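Local coordinates for NEQ263 (Nanoarchaeum equitans Kin4-M, PDB 5BN3), which probably binds adenine nucleotides as the B-type subunit that pairs with NeqA in the ATP synthase core complex of this archaeon, at residues G114-D119 with I384-Y389. Residues are numbered along the deposited sequence; the frame is centred on the assembly and turned at random.
Sequences GISSID and IKQDYY
A single side-chain amide, that of Q386, bonds to the backbone on both sides of I115, giving to the residue before it and taking from the one after. Its NE2 donates to G114 O at 2.8 Å, a bent bond whose donor stands 32° off the carbonyl plane. Its OE1 accepts from S116 N at 3.2 Å; this bond is straighter, 162° at the hydrogen, and lies in the amide carbonyl plane on a lone pair. The side chain gets there fully stretched: with CG anti to the backbone N (chi1 172°) and the chain extended beyond it, the amide of Q386 reaches across I115 and its OE1 comes within 3.5 Å of I115 CA. A second bond from NE2, to E390 O, helps fix which way round the amide sits.

I115 is the N-cap of the short helix 116-119, and its carbonyl accepts from both I118 N and D119 N. S116 N, the amide that OE1 meets, is the first of that helix. The bond joins the nucleotide-binding domain to the loop that leaves helix 367-384 in the C-terminal domain. A water carries the link on to the next residue: it accepts from S117 N at 3.1 Å and donates to I384 O and to Q386 OE1, so OE1 accepts from both S116 N and the water. Beside it S117 CB rests lightly against I384 CG2 at 4.3 Å. S116 OG turns instead to S397 and R392, while within 114-119 D119 OD2 accepts from G114 N at 2.8 Å, on the syn side of the carboxylate.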
loop_
_atom_site.group_PDB
_atom_site.type_symbol
_atom_site.label_atom_id
_atom_site.label_comp_id
_atom_site.label_asym_id
_atom_site.label_seq_id
_atom_site.Cartn_x
_atom_site.Cartn_y
_atom_site.Cartn_z
ATOM N N GLY B 114 -9.659 -21.128 36.463
ATOM C CA GLY B 114 -10.609 -22.220 36.373
ATOM C C GLY B 114 -10.906 -22.577 34.930
ATOM O O GLY B 114 -11.727 -23.451 34.647
ATOM N N ILE B 115 -10.227 -21.889 34.018
ATOM C CA ILE B 115 -10.393 -22.108 32.587
ATOM C C ILE B 115 -9.207 -22.912 32.050
ATOM O O ILE B 115 -8.072 -22.437 32.070
ATOM C CB ILE B 115 -10.498 -20.756 31.847
ATOM C CG1 ILE B 115 -11.643 -19.922 32.435
ATOM C CG2 ILE B 115 -10.701 -20.969 30.358
ATOM C CD1 ILE B 115 -11.607 -18.456 32.041
ATOM N N SER B 116 -9.476 -24.125 31.570
ATOM C CA SER B 116 -8.423 -25.054 31.157
ATOM C C SER B 116 -7.509 -24.505 30.067
ATOM O O SER B 116 -6.290 -24.637 30.149
ATOM C CB SER B 116 -9.036 -26.373 30.686
ATOM O OG SER B 116 -9.822 -26.960 31.703
ATOM N N SER B 117 -8.104 -23.896 29.047
ATOM C CA SER B 117 -7.346 -23.355 27.923
ATOM C C SER B 117 -6.381 -22.247 28.342
ATOM O O SER B 117 -5.442 -21.924 27.613
ATOM C CB SER B 117 -8.293 -22.863 26.828
ATOM O OG SER B 117 -9.237 -21.938 27.334
ATOM N N ILE B 118 -6.609 -21.673 29.520
ATOM C CA ILE B 118 -5.694 -20.686 30.087
ATOM C C ILE B 118 -4.748 -21.316 31.114
ATOM O O ILE B 118 -3.529 -21.232 30.975
ATOM C CB ILE B 118 -6.465 -19.532 30.762
ATOM C CG1 ILE B 118 -7.194 -18.687 29.712
ATOM C CG2 ILE B 118 -5.522 -18.659 31.576
ATOM C CD1 ILE B 118 -8.005 -17.544 30.300
ATOM N N ASP B 119 -5.314 -21.955 32.137
ATOM C CA ASP B 119 -4.543 -22.409 33.299
ATOM C C ASP B 119 -3.375 -23.364 33.020
ATOM O O ASP B 119 -2.323 -23.255 33.649
ATOM C CB ASP B 119 -5.476 -23.031 34.345
ATOM C CG ASP B 119 -6.359 -22.005 35.027
ATOM O OD1 ASP B 119 -6.060 -20.795 34.934
ATOM O OD2 ASP B 119 -7.349 -22.412 35.670
ATOM N N ILE B 384 -10.686 -27.354 25.559
ATOM C CA ILE B 384 -10.949 -25.935 25.344
ATOM C C ILE B 384 -12.410 -25.590 25.623
ATOM O O ILE B 384 -12.699 -24.657 26.372
ATOM C CB ILE B 384 -10.578 -25.501 23.907
ATOM C CG1 ILE B 384 -9.087 -25.738 23.652
ATOM C CG2 ILE B 384 -10.923 -24.041 23.680
ATOM C CD1 ILE B 384 -8.641 -25.343 22.259
ATOM N N LYS B 385 -13.324 -26.346 25.018
ATOM C CA LYS B 385 -14.756 -26.125 25.207
ATOM C C LYS B 385 -15.116 -26.297 26.681
ATOM O O LYS B 385 -14.779 -27.309 27.301
ATOM C CB LYS B 385 -15.571 -27.088 24.333
ATOM C CG LYS B 385 -17.074 -26.813 24.322
ATOM C CD LYS B 385 -17.816 -27.774 23.391
ATOM C CE LYS B 385 -19.327 -27.565 23.448
ATOM N NZ LYS B 385 -19.765 -26.288 22.821
ATOM N N GLN B 386 -15.790 -25.294 27.232
ATOM C CA GLN B 386 -16.072 -25.234 28.662
ATOM C C GLN B 386 -17.167 -24.201 28.910
ATOM O O GLN B 386 -17.199 -23.161 28.253
ATOM C CB GLN B 386 -14.793 -24.855 29.418
ATOM C CG GLN B 386 -14.976 -24.572 30.898
ATOM C CD GLN B 386 -13.686 -24.151 31.572
ATOM O OE1 GLN B 386 -12.591 -24.412 31.066
ATOM N NE2 GLN B 386 -13.806 -23.494 32.718
ATOM N N ASP B 387 -18.065 -24.481 29.849
ATOM C CA ASP B 387 -19.177 -23.570 30.115
ATOM C C ASP B 387 -18.724 -22.261 30.767
ATOM O O ASP B 387 -17.732 -22.224 31.500
ATOM C CB ASP B 387 -20.241 -24.244 30.985
ATOM C CG ASP B 387 -21.520 -23.434 31.070
ATOM O OD1 ASP B 387 -21.634 -22.588 31.984
ATOM O OD2 ASP B 387 -22.410 -23.633 30.216
ATOM N N TYR B 388 -19.466 -21.193 30.489
ATOM C CA TYR B 388 -19.207 -19.871 31.052
ATOM C C TYR B 388 -19.286 -19.875 32.578
ATOM O O TYR B 388 -18.654 -19.054 33.246
ATOM C CB TYR B 388 -20.210 -18.877 30.457
ATOM C CG TYR B 388 -20.168 -17.482 31.035
ATOM C CD1 TYR B 388 -19.007 -16.727 31.002
ATOM C CD2 TYR B 388 -21.306 -16.907 31.580
ATOM C CE1 TYR B 388 -18.976 -15.445 31.520
ATOM C CE2 TYR B 388 -21.283 -15.627 32.097
ATOM C CZ TYR B 388 -20.116 -14.901 32.064
ATOM O OH TYR B 388 -20.086 -13.626 32.578
ATOM N N TYR B 389 -20.056 -20.809 33.128
ATOM C CA TYR B 389 -20.225 -20.901 34.575
ATOM C C TYR B 389 -19.493 -22.096 35.174
ATOM O O TYR B 389 -19.726 -22.463 36.326
ATOM C CB TYR B 389 -21.711 -20.953 34.933
ATOM C CG TYR B 389 -22.446 -19.686 34.582
ATOM C CD1 TYR B 389 -22.144 -18.495 35.221
ATOM C CD2 TYR B 389 -23.440 -19.679 33.617
ATOM C CE1 TYR B 389 -22.805 -17.334 34.905
ATOM C CE2 TYR B 389 -24.113 -18.519 33.297
ATOM C CZ TYR B 389 -23.790 -17.350 33.946
ATOM O OH TYR B 389 -24.452 -16.187 33.636
HETATM O O HOH W 1 -11.170 -23.810 28.546
#